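Local coordinates for protein L-ribulose 3-epimerase (Methylomonas sp. DH-1, PDB 7CJ7) that catalyses the manganese-dependent epimerisation of ketoses at C3, most actively on L-ribulose, as a homodimeric TIM-barrel enzyme, at residues A[113-116]-A[117-121]; A[162-165]-A[166-169]; A[122-125]-A[126-129]; A[224-227]-A[228-231]. One frame throughout, in Å; residues are numbered along the deposited sequence.

Interaction 1 of 4, residues A[113-116]-A[117-121]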
ATOM      1  N   TYR A 113      -9.394   7.328  14.403  1.00  9.92           N
ATOM      2  CA  TYR A 113      -9.288   6.338  15.502  1.00 10.08           C
ATOM      3  C   TYR A 113      -7.817   5.978  15.771  1.00  9.94           C
ATOM      4  O   TYR A 113      -7.557   5.171  16.673  1.00 10.19           O
ATOM      5  CB  TYR A 113     -10.099   5.089  15.146  1.00 10.11           C
ATOM      6  CG  TYR A 113      -9.718   4.513  13.814  1.00 10.11           C
ATOM      7  CD1 TYR A 113      -8.669   3.617  13.709  1.00 11.11           C
ATOM      8  CD2 TYR A 113     -10.369   4.896  12.651  1.00  9.99           C
ATOM      9  CE1 TYR A 113      -8.282   3.095  12.486  1.00 10.81           C
ATOM     10  CE2 TYR A 113     -10.005   4.371  11.422  1.00  9.65           C
ATOM     11  CZ  TYR A 113      -8.948   3.479  11.337  1.00 10.60           C
ATOM     12  OH  TYR A 113      -8.567   2.962  10.133  1.00 10.47           O
ATOM     13  N   CYS A 114      -6.883   6.575  15.039  1.00  9.25           N
ATOM     14  CA  CYS A 114      -5.429   6.324  15.216  1.00 10.26           C
ATOM     15  C   CYS A 114      -4.605   7.358  14.443  1.00 11.01           C
ATOM     16  O   CYS A 114      -5.198   8.187  13.718  1.00 11.21           O
ATOM     17  CB  CYS A 114      -5.059   4.930  14.739  1.00 11.43           C
ATOM     18  SG  CYS A 114      -5.145   4.752  12.943  1.00 14.28           S
ATOM     19  N   ALA A 115      -3.282   7.309  14.590  1.00 11.76           N
ATOM     20  CA  ALA A 115      -2.353   8.110  13.763  1.00 12.79           C
ATOM     21  C   ALA A 115      -2.396   7.571  12.329  1.00 13.41           C
ATOM     22  O   ALA A 115      -2.266   6.343  12.129  1.00 15.52           O
ATOM     23  CB  ALA A 115      -0.961   8.076  14.343  1.00 13.48           C
ATOM     24  N   LEU A 116      -2.619   8.451  11.360  1.00 13.40           N
ATOM     25  CA  LEU A 116      -2.569   8.097   9.919  1.00 14.26           C
ATOM     26  C   LEU A 116      -1.098   7.942   9.543  1.00 13.66           C
ATOM     27  O   LEU A 116      -0.360   8.935   9.682  1.00 15.84           O
ATOM     28  CB  LEU A 116      -3.232   9.205   9.100  1.00 14.70           C
ATOM     29  CG  LEU A 116      -3.229   8.999   7.589  1.00 16.47           C
ATOM     30  CD1 LEU A 116      -4.038   7.783   7.206  1.00 17.02           C
ATOM     31  CD2 LEU A 116      -3.758  10.233   6.874  1.00 19.12           C
ATOM     32  N   GLY A 117      -0.685   6.747   9.126  1.00 13.50           N
ATOM     33  CA  GLY A 117       0.686   6.517   8.631  1.00 14.78           C
ATOM     34  C   GLY A 117       1.233   5.160   9.022  1.00 14.51           C
ATOM     35  O   GLY A 117       0.444   4.296   9.435  1.00 12.92           O
ATOM     36  N   LYS A 118       2.542   4.972   8.846  1.00 15.90           N
ATOM     37  CA  LYS A 118       3.169   3.627   8.869  1.00 17.91           C
ATOM     38  C   LYS A 118       3.658   3.293  10.278  1.00 19.49           C
ATOM     39  O   LYS A 118       4.740   3.738  10.649  1.00 24.77           O
ATOM     40  CB  LYS A 118       4.350   3.516   7.903  1.00 24.19           C
ATOM     41  CG  LYS A 118       4.823   2.076   7.727  1.00 28.33           C
ATOM     42  CD  LYS A 118       6.204   1.895   7.150  1.00 35.11           C
ATOM     43  CE  LYS A 118       6.161   1.433   5.714  1.00 36.33           C
ATOM     44  NZ  LYS A 118       5.502   2.456   4.874  1.00 31.62           N
ATOM     45  N   TYR A 119       2.895   2.494  11.010  1.00 14.67           N
ATOM     46  CA  TYR A 119       3.278   2.029  12.362  1.00 15.93           C
ATOM     47  C   TYR A 119       4.465   1.093  12.199  1.00 16.16           C
ATOM     48  O   TYR A 119       4.507   0.318  11.245  1.00 13.18           O
ATOM     49  CB  TYR A 119       2.102   1.328  13.039  1.00 14.89           C
ATOM     50  CG  TYR A 119       1.092   2.271  13.638  1.00 15.39           C
ATOM     51  CD1 TYR A 119       1.259   2.762  14.920  1.00 15.47           C
ATOM     52  CD2 TYR A 119      -0.019   2.689  12.925  1.00 16.02           C
ATOM     53  CE1 TYR A 119       0.333   3.613  15.499  1.00 14.09           C
ATOM     54  CE2 TYR A 119      -0.948   3.548  13.487  1.00 15.44           C
ATOM     55  CZ  TYR A 119      -0.772   4.009  14.780  1.00 15.26           C
ATOM     56  OH  TYR A 119      -1.673   4.856  15.359  1.00 16.11           O
ATOM     57  N   PRO A 120       5.448   1.152  13.121  1.00 17.71           N
ATOM     58  CA  PRO A 120       6.646   0.321  13.027  1.00 18.49           C
ATOM     59  C   PRO A 120       6.415  -1.113  13.517  1.00 19.86           C
ATOM     60  O   PRO A 120       7.325  -1.914  13.439  1.00 21.40           O
ATOM     61  CB  PRO A 120       7.624   1.055  13.959  1.00 20.74           C
ATOM     62  CG  PRO A 120       6.736   1.646  15.021  1.00 19.11           C
ATOM     63  CD  PRO A 120       5.471   2.053  14.285  1.00 17.72           C
ATOM     64  N   GLY A 121       5.224  -1.387  14.050  1.00 17.15           N
ATOM     65  CA  GLY A 121       4.891  -2.699  14.631  1.00 18.27           C
ATOM     66  C   GLY A 121       3.393  -2.851  14.825  1.00 17.44           C
ATOM     67  O   GLY A 121       2.629  -1.900  14.643  1.00 16.46           O
TER
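Tyr119 reaches back to Ala115 within the loop that follows strand 107-112 of the TIM barrel, and the contact is built round these two residues and Gly117 between them. The phenol oxygen does most of the touching. Ala115 N donates a hydrogen bond to Tyr119 OH at 3.0 Å, rather bent, with an N-H...O angle of 137°. The same hydroxyl lies against Cys114 CB at 3.4 Å, and it also binds Asp77 through OD2, so the tyrosine links the loop's own backbone to a neighbouring loop. The ring points back along the chain because CG is turned anti to the carbonyl carbon (chi1 -80°). Gly117 lies between them with phi at 144°, where a side chain would collide with Leu116 O. Leu116 itself turns away toward Glu158, its side chain about 4 Å from the bound L-sorbose at the nearest atoms. A phenylalanine in place of Tyr119 would probably leave both Ala115 N and Asp77 without this partner. Trp264 of the second subunit packs on Tyr119 too, which brings the loop into the dimer contact. Next to the phenol carbon, Tyr119 CE2 approaches Ala115 O obliquely at 3.4 Å.

Interaction 2 of 4, residues A[162-165]-A[166-169]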
ATOM      1  N   MET A 162      -7.269  -1.461  11.865  1.00 15.37           N
ATOM      2  CA  MET A 162      -8.289  -2.154  11.036  1.00 16.13           C
ATOM      3  C   MET A 162      -8.014  -1.897   9.559  1.00 14.13           C
ATOM      4  O   MET A 162      -7.987  -0.723   9.145  1.00 14.22           O
ATOM      5  CB  MET A 162      -9.707  -1.694  11.383  1.00 20.06           C
ATOM      6  CG  MET A 162      -9.774  -0.268  11.854  1.00 24.19           C
ATOM      7  SD  MET A 162     -11.386   0.145  12.561  1.00 36.22           S
ATOM      8  CE  MET A 162     -12.106   0.885  11.102  1.00 19.23           C
ATOM      9  N   ASN A 163      -7.834  -2.972   8.798  1.00 12.79           N
ATOM     10  CA  ASN A 163      -7.429  -2.894   7.377  1.00 12.48           C
ATOM     11  C   ASN A 163      -8.516  -3.489   6.480  1.00 12.03           C
ATOM     12  O   ASN A 163      -8.389  -3.320   5.265  1.00 12.93           O
ATOM     13  CB  ASN A 163      -6.097  -3.602   7.127  1.00 13.68           C
ATOM     14  CG  ASN A 163      -4.957  -3.086   7.978  1.00 12.55           C
ATOM     15  OD1 ASN A 163      -4.184  -3.880   8.491  1.00 13.98           O
ATOM     16  ND2 ASN A 163      -4.819  -1.777   8.103  1.00 11.41           N
ATOM     17  N   THR A 164      -9.552  -4.128   7.036  1.00 10.95           N
ATOM     18  CA  THR A 164     -10.701  -4.625   6.237  1.00 11.95           C
ATOM     19  C   THR A 164     -12.019  -4.159   6.851  1.00 11.19           C
ATOM     20  O   THR A 164     -12.064  -3.893   8.060  1.00 10.07           O
ATOM     21  CB  THR A 164     -10.739  -6.154   6.122  1.00 12.15           C
ATOM     22  OG1 THR A 164     -11.080  -6.712   7.392  1.00 13.07           O
ATOM     23  CG2 THR A 164      -9.434  -6.735   5.637  1.00 13.48           C
ATOM     24  N   GLY A 165     -13.065  -4.071   6.034  1.00 12.23           N
ATOM     25  CA  GLY A 165     -14.416  -3.734   6.507  1.00 11.89           C
ATOM     26  C   GLY A 165     -14.860  -4.687   7.606  1.00 12.38           C
ATOM     27  O   GLY A 165     -15.464  -4.229   8.579  1.00 12.51           O
ATOM     28  N   LEU A 166     -14.545  -5.977   7.484  1.00 12.94           N
ATOM     29  CA  LEU A 166     -14.947  -6.993   8.493  1.00 13.87           C
ATOM     30  C   LEU A 166     -14.290  -6.666   9.844  1.00 13.15           C
ATOM     31  O   LEU A 166     -14.978  -6.752  10.880  1.00 13.37           O
ATOM     32  CB  LEU A 166     -14.560  -8.384   7.992  1.00 15.29           C
ATOM     33  CG  LEU A 166     -15.161  -8.787   6.648  1.00 17.77           C
ATOM     34  CD1 LEU A 166     -14.871 -10.251   6.340  1.00 20.09           C
ATOM     35  CD2 LEU A 166     -16.660  -8.520   6.618  1.00 18.45           C
ATOM     36  N   GLU A 167     -13.009  -6.298   9.849  1.00 11.89           N
ATOM     37  CA  GLU A 167     -12.321  -5.883  11.095  1.00 12.61           C
ATOM     38  C   GLU A 167     -12.964  -4.601  11.630  1.00 10.45           C
ATOM     39  O   GLU A 167     -13.131  -4.490  12.864  1.00 10.49           O
ATOM     40  CB  GLU A 167     -10.829  -5.673  10.868  1.00 14.74           C
ATOM     41  CG  GLU A 167     -10.084  -6.962  10.650  1.00 18.22           C
ATOM     42  CD  GLU A 167      -8.582  -6.782  10.612  1.00 24.48           C
ATOM     43  OE1 GLU A 167      -8.131  -5.664  10.241  1.00 26.71           O
ATOM     44  OE2 GLU A 167      -7.870  -7.752  10.930  1.00 28.20           O
ATOM     45  N   GLY A 168     -13.301  -3.654  10.756  1.00 10.63           N
ATOM     46  CA  GLY A 168     -13.944  -2.398  11.181  1.00 10.20           C
ATOM     47  C   GLY A 168     -15.286  -2.670  11.847  1.00 10.46           C
ATOM     48  O   GLY A 168     -15.632  -1.972  12.821  1.00 11.36           O
ATOM     49  N   LEU A 169     -16.045  -3.638  11.345  1.00  9.48           N
ATOM     50  CA  LEU A 169     -17.396  -3.944  11.890  1.00 10.20           C
ATOM     51  C   LEU A 169     -17.270  -4.574  13.292  1.00 10.59           C
ATOM     52  O   LEU A 169     -18.075  -4.225  14.156  1.00 10.34           O
ATOM     53  CB  LEU A 169     -18.156  -4.838  10.908  1.00 10.15           C
ATOM     54  CG  LEU A 169     -18.588  -4.155   9.612  1.00 10.41           C
ATOM     55  CD1 LEU A 169     -19.154  -5.172   8.638  1.00 12.31           C
ATOM     56  CD2 LEU A 169     -19.598  -3.049   9.881  1.00  9.94           C
TER
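From Thr164 to Glu167 the backbone passes from an irregular loop into the first turn of helix 165-175, where Gly168 N bonds to Thr164 O at 3.0 Å and Leu169 N to Gly165 O at 2.9 Å. Thr164 is the N-cap. Its OG1 accepts from Glu167 N at 3.2 Å with an angle of 165°, and it can face that N-H because it sits between the backbone N and the carbonyl carbon (chi1 70°). Glu167 answers in the other direction: its chain, extended beyond CG, runs back past the threonine, with CG 3.4 Å from Thr164 OG1, and its carboxylate oxygen OE1 takes the N-H of Asn163 at 3.1 Å. That bond is almost straight, 173°, and meets the oxygen nearly along its C-O axis. The negative charge near the helix start is likely to be favourable. Met162, bent at chi3, lays CE 3.8 Å from Gly168 CA; a side chain on that glycine would be crowded by the methyl. Arg265 of the second subunit packs on Thr164 and Glu167, while Asn163 ND2 is held by the carbonyls of Val154 and Thr159. The buried Thr164 N finds no partner in the model. The arrangement is thus a threonine N-cap of helix 165-175 whose return bond from the glutamate is shifted one residue ahead of the cap, and so not a capping box.

Interaction 3 of 4, residues A[122-125]-A[126-129]; sequences PASR and ENRA
Asn127 OD1 and Ser124 OG each serve the other residue's backbone, and the two oxygens also lie only 3.1 Å apart, so a small polar cluster closes the start of helix 125-143. Ser124 N donates to Asn127 OD1 at 2.9 Å, almost straight at 168°, although the donor is tilted 26° from the carbonyl plane of the amide. In return Asn127 N donates to Ser124 OG at 3.0 Å. The serine hydroxyl lies between its backbone N and carbonyl carbon (chi1 67°), which turns it toward the N-H of Asn127. Its own proton has two acceptors within reach, Asn127 OD1 and Glu126 OE1; either bond would be weak, and the choice is not settled. Glu126, bent at chi2, brings its carboxylate back to this spot, with OE1 3.4 Å from Ser124 OG. The negative charge so placed at a helix N-terminus would probably interact favourably with the helix dipole. Beside the polar cluster, Ala123 CB rests against Asn127 CB at 4.0 Å, a small apolar contact. The helix proper then begins with Arg128 N bonding to Ser124 O and Ala129 N to Arg125 O. The other end of the asparagine amide, ND2, is held by the carbonyl oxygen of Thr79, which fixes the flip of the amide and leaves OD1 facing Ser124. All of this lies at the protein surface, away from the sugar and metal sites. Ser124 as N-cap and Asn127 three residues on complete a capping box.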
ATOM      1  N   PRO A 122       2.934  -4.070  15.168  1.00 19.26           N
ATOM      2  CA  PRO A 122       1.507  -4.329  15.330  1.00 19.24           C
ATOM      3  C   PRO A 122       0.919  -3.648  16.572  1.00 18.41           C
ATOM      4  O   PRO A 122       1.666  -3.289  17.474  1.00 18.32           O
ATOM      5  CB  PRO A 122       1.419  -5.855  15.451  1.00 21.61           C
ATOM      6  CG  PRO A 122       2.792  -6.277  15.950  1.00 23.40           C
ATOM      7  CD  PRO A 122       3.766  -5.263  15.380  1.00 19.56           C
ATOM      8  N   ALA A 123      -0.405  -3.479  16.570  1.00 16.73           N
ATOM      9  CA  ALA A 123      -1.197  -2.876  17.664  1.00 16.94           C
ATOM     10  C   ALA A 123      -1.323  -3.891  18.800  1.00 16.99           C
ATOM     11  O   ALA A 123      -1.602  -5.067  18.529  1.00 21.29           O
ATOM     12  CB  ALA A 123      -2.557  -2.458  17.157  1.00 17.07           C
ATOM     13  N   SER A 124      -1.117  -3.441  20.031  1.00 15.88           N
ATOM     14  CA  SER A 124      -1.360  -4.234  21.260  1.00 15.93           C
ATOM     15  C   SER A 124      -2.866  -4.263  21.538  1.00 15.71           C
ATOM     16  O   SER A 124      -3.608  -3.448  20.927  1.00 15.21           O
ATOM     17  CB  SER A 124      -0.621  -3.643  22.413  1.00 15.13           C
ATOM     18  OG  SER A 124      -1.178  -2.378  22.734  1.00 17.89           O
ATOM     19  N   ARG A 125      -3.299  -5.135  22.449  1.00 15.94           N
ATOM     20  CA  ARG A 125      -4.708  -5.144  22.924  1.00 18.67           C
ATOM     21  C   ARG A 125      -5.009  -3.769  23.536  1.00 16.06           C
ATOM     22  O   ARG A 125      -6.147  -3.296  23.398  1.00 15.45           O
ATOM     23  CB  ARG A 125      -4.950  -6.296  23.902  1.00 22.93           C
ATOM     24  CG  ARG A 125      -4.475  -7.641  23.367  1.00 31.09           C
ATOM     25  CD  ARG A 125      -4.911  -8.816  24.217  1.00 36.90           C
ATOM     26  NE  ARG A 125      -6.353  -8.986  24.125  1.00 45.20           N
ATOM     27  CZ  ARG A 125      -7.065  -9.908  24.762  1.00 50.10           C
ATOM     28  NH1 ARG A 125      -8.373  -9.932  24.582  1.00 55.73           N
ATOM     29  NH2 ARG A 125      -6.488 -10.790  25.564  1.00 42.54           N
ATOM     30  N   GLU A 126      -4.022  -3.137  24.176  1.00 15.65           N
ATOM     31  CA  GLU A 126      -4.231  -1.829  24.851  1.00 15.46           C
ATOM     32  C   GLU A 126      -4.444  -0.741  23.795  1.00 13.74           C
ATOM     33  O   GLU A 126      -5.340   0.113  24.005  1.00 13.88           O
ATOM     34  CB  GLU A 126      -3.065  -1.453  25.761  1.00 18.76           C
ATOM     35  CG  GLU A 126      -3.000  -2.271  27.022  1.00 23.54           C
ATOM     36  CD  GLU A 126      -2.032  -3.438  26.972  1.00 28.93           C
ATOM     37  OE1 GLU A 126      -1.499  -3.752  25.871  1.00 26.71           O
ATOM     38  OE2 GLU A 126      -1.808  -4.033  28.041  1.00 38.79           O
ATOM     39  N   ASN A 127      -3.671  -0.774  22.709  1.00 11.64           N
ATOM     40  CA  ASN A 127      -3.819   0.179  21.575  1.00 11.60           C
ATOM     41  C   ASN A 127      -5.264   0.093  21.080  1.00 11.21           C
ATOM     42  O   ASN A 127      -5.915   1.147  20.947  1.00 11.93           O
ATOM     43  CB  ASN A 127      -2.842  -0.098  20.430  1.00 11.96           C
ATOM     44  CG  ASN A 127      -1.390   0.189  20.753  1.00 12.04           C
ATOM     45  OD1 ASN A 127      -0.518  -0.574  20.355  1.00 16.73           O
ATOM     46  ND2 ASN A 127      -1.112   1.272  21.462  1.00 11.89           N
ATOM     47  N   ARG A 128      -5.764  -1.120  20.829  1.00 10.79           N
ATOM     48  CA  ARG A 128      -7.127  -1.311  20.272  1.00 12.10           C
ATOM     49  C   ARG A 128      -8.170  -0.843  21.293  1.00 11.79           C
ATOM     50  O   ARG A 128      -9.102  -0.128  20.900  1.00 11.61           O
ATOM     51  CB  ARG A 128      -7.358  -2.763  19.843  1.00 13.69           C
ATOM     52  CG  ARG A 128      -8.687  -2.963  19.125  1.00 17.31           C
ATOM     53  CD  ARG A 128      -9.146  -4.401  19.204  1.00 21.56           C
ATOM     54  NE  ARG A 128     -10.476  -4.627  18.671  1.00 23.34           N
ATOM     55  CZ  ARG A 128     -10.732  -4.805  17.386  1.00 24.52           C
ATOM     56  NH1 ARG A 128     -11.966  -5.035  16.987  1.00 24.26           N
ATOM     57  NH2 ARG A 128      -9.752  -4.750  16.501  1.00 24.63           N
ATOM     58  N   ALA A 129      -8.027  -1.227  22.563  1.00 12.06           N
ATOM     59  CA  ALA A 129      -8.942  -0.819  23.659  1.00 12.66           C
ATOM     60  C   ALA A 129      -8.998   0.716  23.762  1.00 11.32           C
ATOM     61  O   ALA A 129     -10.098   1.275  23.900  1.00 10.72           O
ATOM     62  CB  ALA A 129      -8.469  -1.426  24.952  1.00 12.91           C
TER

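Interaction 4 of 4, residues A[224-227]-A[228-231]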
ATOM      1  N   ASN A 224      -6.755  -0.389 -11.537  1.00 11.87           N
ATOM      2  CA  ASN A 224      -7.091  -1.819 -11.375  1.00 11.94           C
ATOM      3  C   ASN A 224      -8.353  -2.019 -10.525  1.00 12.29           C
ATOM      4  O   ASN A 224      -8.753  -3.194 -10.339  1.00 12.45           O
ATOM      5  CB  ASN A 224      -5.903  -2.560 -10.772  1.00 12.48           C
ATOM      6  CG  ASN A 224      -4.668  -2.441 -11.633  1.00 13.34           C
ATOM      7  OD1 ASN A 224      -4.756  -2.569 -12.855  1.00 15.34           O
ATOM      8  ND2 ASN A 224      -3.527  -2.196 -11.008  1.00 14.56           N
ATOM      9  N   VAL A 225      -8.962  -0.961  -9.991  1.00 10.61           N
ATOM     10  CA  VAL A 225     -10.096  -1.163  -9.042  1.00 11.60           C
ATOM     11  C   VAL A 225     -11.288  -1.746  -9.806  1.00 11.82           C
ATOM     12  O   VAL A 225     -11.655  -1.205 -10.872  1.00 12.32           O
ATOM     13  CB  VAL A 225     -10.495   0.106  -8.277  1.00 11.37           C
ATOM     14  CG1 VAL A 225     -11.870  -0.037  -7.647  1.00 12.01           C
ATOM     15  CG2 VAL A 225      -9.459   0.451  -7.227  1.00 12.62           C
ATOM     16  N   ASP A 226     -11.897  -2.792  -9.247  1.00 12.37           N
ATOM     17  CA  ASP A 226     -13.131  -3.393  -9.808  1.00 13.83           C
ATOM     18  C   ASP A 226     -14.324  -2.542  -9.367  1.00 13.62           C
ATOM     19  O   ASP A 226     -15.030  -2.927  -8.419  1.00 13.95           O
ATOM     20  CB  ASP A 226     -13.294  -4.848  -9.372  1.00 17.06           C
ATOM     21  CG  ASP A 226     -14.359  -5.599 -10.149  1.00 18.58           C
ATOM     22  OD1 ASP A 226     -15.220  -4.932 -10.765  1.00 18.16           O
ATOM     23  OD2 ASP A 226     -14.326  -6.850 -10.119  1.00 22.35           O
ATOM     24  N   PHE A 227     -14.555  -1.418 -10.033  1.00 12.86           N
ATOM     25  CA  PHE A 227     -15.690  -0.525  -9.692  1.00 13.24           C
ATOM     26  C   PHE A 227     -17.020  -1.216  -9.993  1.00 11.95           C
ATOM     27  O   PHE A 227     -17.987  -0.947  -9.260  1.00 14.76           O
ATOM     28  CB  PHE A 227     -15.560   0.818 -10.406  1.00 12.67           C
ATOM     29  CG  PHE A 227     -14.507   1.702  -9.798  1.00 12.35           C
ATOM     30  CD1 PHE A 227     -14.649   2.179  -8.506  1.00 12.58           C
ATOM     31  CD2 PHE A 227     -13.370   2.042 -10.512  1.00 12.38           C
ATOM     32  CE1 PHE A 227     -13.677   2.988  -7.948  1.00 12.89           C
ATOM     33  CE2 PHE A 227     -12.406   2.859  -9.952  1.00 13.50           C
ATOM     34  CZ  PHE A 227     -12.558   3.319  -8.666  1.00 13.65           C
ATOM     35  N   ALA A 228     -17.076  -2.094 -10.993  1.00 13.60           N
ATOM     36  CA  ALA A 228     -18.327  -2.798 -11.364  1.00 13.57           C
ATOM     37  C   ALA A 228     -18.827  -3.588 -10.149  1.00 14.07           C
ATOM     38  O   ALA A 228     -20.035  -3.501  -9.830  1.00 15.75           O
ATOM     39  CB  ALA A 228     -18.112  -3.686 -12.569  1.00 14.55           C
ATOM     40  N   SER A 229     -17.924  -4.322  -9.497  1.00 13.08           N
ATOM     41  CA  SER A 229     -18.211  -5.157  -8.308  1.00 14.13           C
ATOM     42  C   SER A 229     -18.605  -4.257  -7.135  1.00 12.35           C
ATOM     43  O   SER A 229     -19.596  -4.551  -6.443  1.00 12.58           O
ATOM     44  CB  SER A 229     -17.036  -6.032  -7.973  1.00 17.45           C
ATOM     45  OG  SER A 229     -17.337  -6.841  -6.859  1.00 19.17           O
ATOM     46  N   PHE A 230     -17.867  -3.174  -6.928  1.00 10.62           N
ATOM     47  CA  PHE A 230     -18.095  -2.271  -5.781  1.00 10.94           C
ATOM     48  C   PHE A 230     -19.472  -1.605  -5.902  1.00 11.12           C
ATOM     49  O   PHE A 230     -20.227  -1.620  -4.920  1.00 11.67           O
ATOM     50  CB  PHE A 230     -16.997  -1.218  -5.686  1.00 10.69           C
ATOM     51  CG  PHE A 230     -17.182  -0.327  -4.492  1.00  9.72           C
ATOM     52  CD1 PHE A 230     -17.071  -0.845  -3.214  1.00  9.77           C
ATOM     53  CD2 PHE A 230     -17.535   1.003  -4.644  1.00  9.64           C
ATOM     54  CE1 PHE A 230     -17.244  -0.033  -2.105  1.00  9.29           C
ATOM     55  CE2 PHE A 230     -17.709   1.816  -3.534  1.00  9.74           C
ATOM     56  CZ  PHE A 230     -17.579   1.293  -2.268  1.00 10.29           C
ATOM     57  N   PHE A 231     -19.795  -1.004  -7.050  1.00 10.77           N
ATOM     58  CA  PHE A 231     -21.080  -0.275  -7.208  1.00 11.19           C
ATOM     59  C   PHE A 231     -22.257  -1.262  -7.181  1.00 11.56           C
ATOM     60  O   PHE A 231     -23.337  -0.910  -6.675  1.00 12.80           O
ATOM     61  CB  PHE A 231     -21.051   0.630  -8.438  1.00 11.65           C
ATOM     62  CG  PHE A 231     -20.200   1.859  -8.251  1.00 11.88           C
ATOM     63  CD1 PHE A 231     -20.497   2.782  -7.261  1.00 11.72           C
ATOM     64  CD2 PHE A 231     -19.097   2.089  -9.059  1.00 12.74           C
ATOM     65  CE1 PHE A 231     -19.719   3.918  -7.087  1.00 11.45           C
ATOM     66  CE2 PHE A 231     -18.330   3.232  -8.893  1.00 12.34           C
ATOM     67  CZ  PHE A 231     -18.641   4.142  -7.910  1.00 11.89           C
TER
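Phe227 and Phe231, one helical turn apart, lie side by side and point the same way, with Phe227 CD1 3.8 Å from Phe231 CE2. Phe231 also lays CD2 3.2 Å from Phe227 O, the oxygen that accepts Phe231 N at 2.9 Å. An alanine in place of Phe231 would keep that backbone bond but would probably open a gap beside Phe227 and against Ile212 of the barrel strand. At the helix start the carboxylate of Asp226 swings anti to its backbone N (chi1 -167°) and OD1 receives Ser229 N at 3.0 Å, the donor standing 59° out of the carboxylate plane. Ser229 CB packs against Asp226 CG at 3.5 Å, and Phe230 N bonds to Asp226 O. In the next layer, Val225 CG1 sits over the centre of one face of the Phe227 ring, 3.4 Å above its plane, and Phe281 meets the ring edge-to-face. Phe230 packs on the same strand, at Val210 and Ile212, and on helix 186-192. Round Asp226 a weak bond from Phe227 N to Val225 O closes an inverse gamma turn, so the chain enters by a tight bend into an aspartate N-cap, the beginning of barrel helix 227-236 after strand 207-212.

In the fold
All four contacts are local and follow one another along the chain; none nests inside or crosses another. Interaction 1 folds the loop after strand 107-112, and interaction 3 takes over directly from it in sequence to start helix 125-143. Interaction 2 starts helix 165-175 after the loop that follows strand 148-152. It touches interaction 1 where Tyr113 CE1 packs on Met162 CG at 3.7 Å, and both reach the second subunit. Interaction 4 begins helix 227-236 after strand 207-212, its centre about 32 Å from that of interaction 3. Three helix caps thus recur at strand-to-helix connections of one barrel, while interaction 1 borders the sugar site.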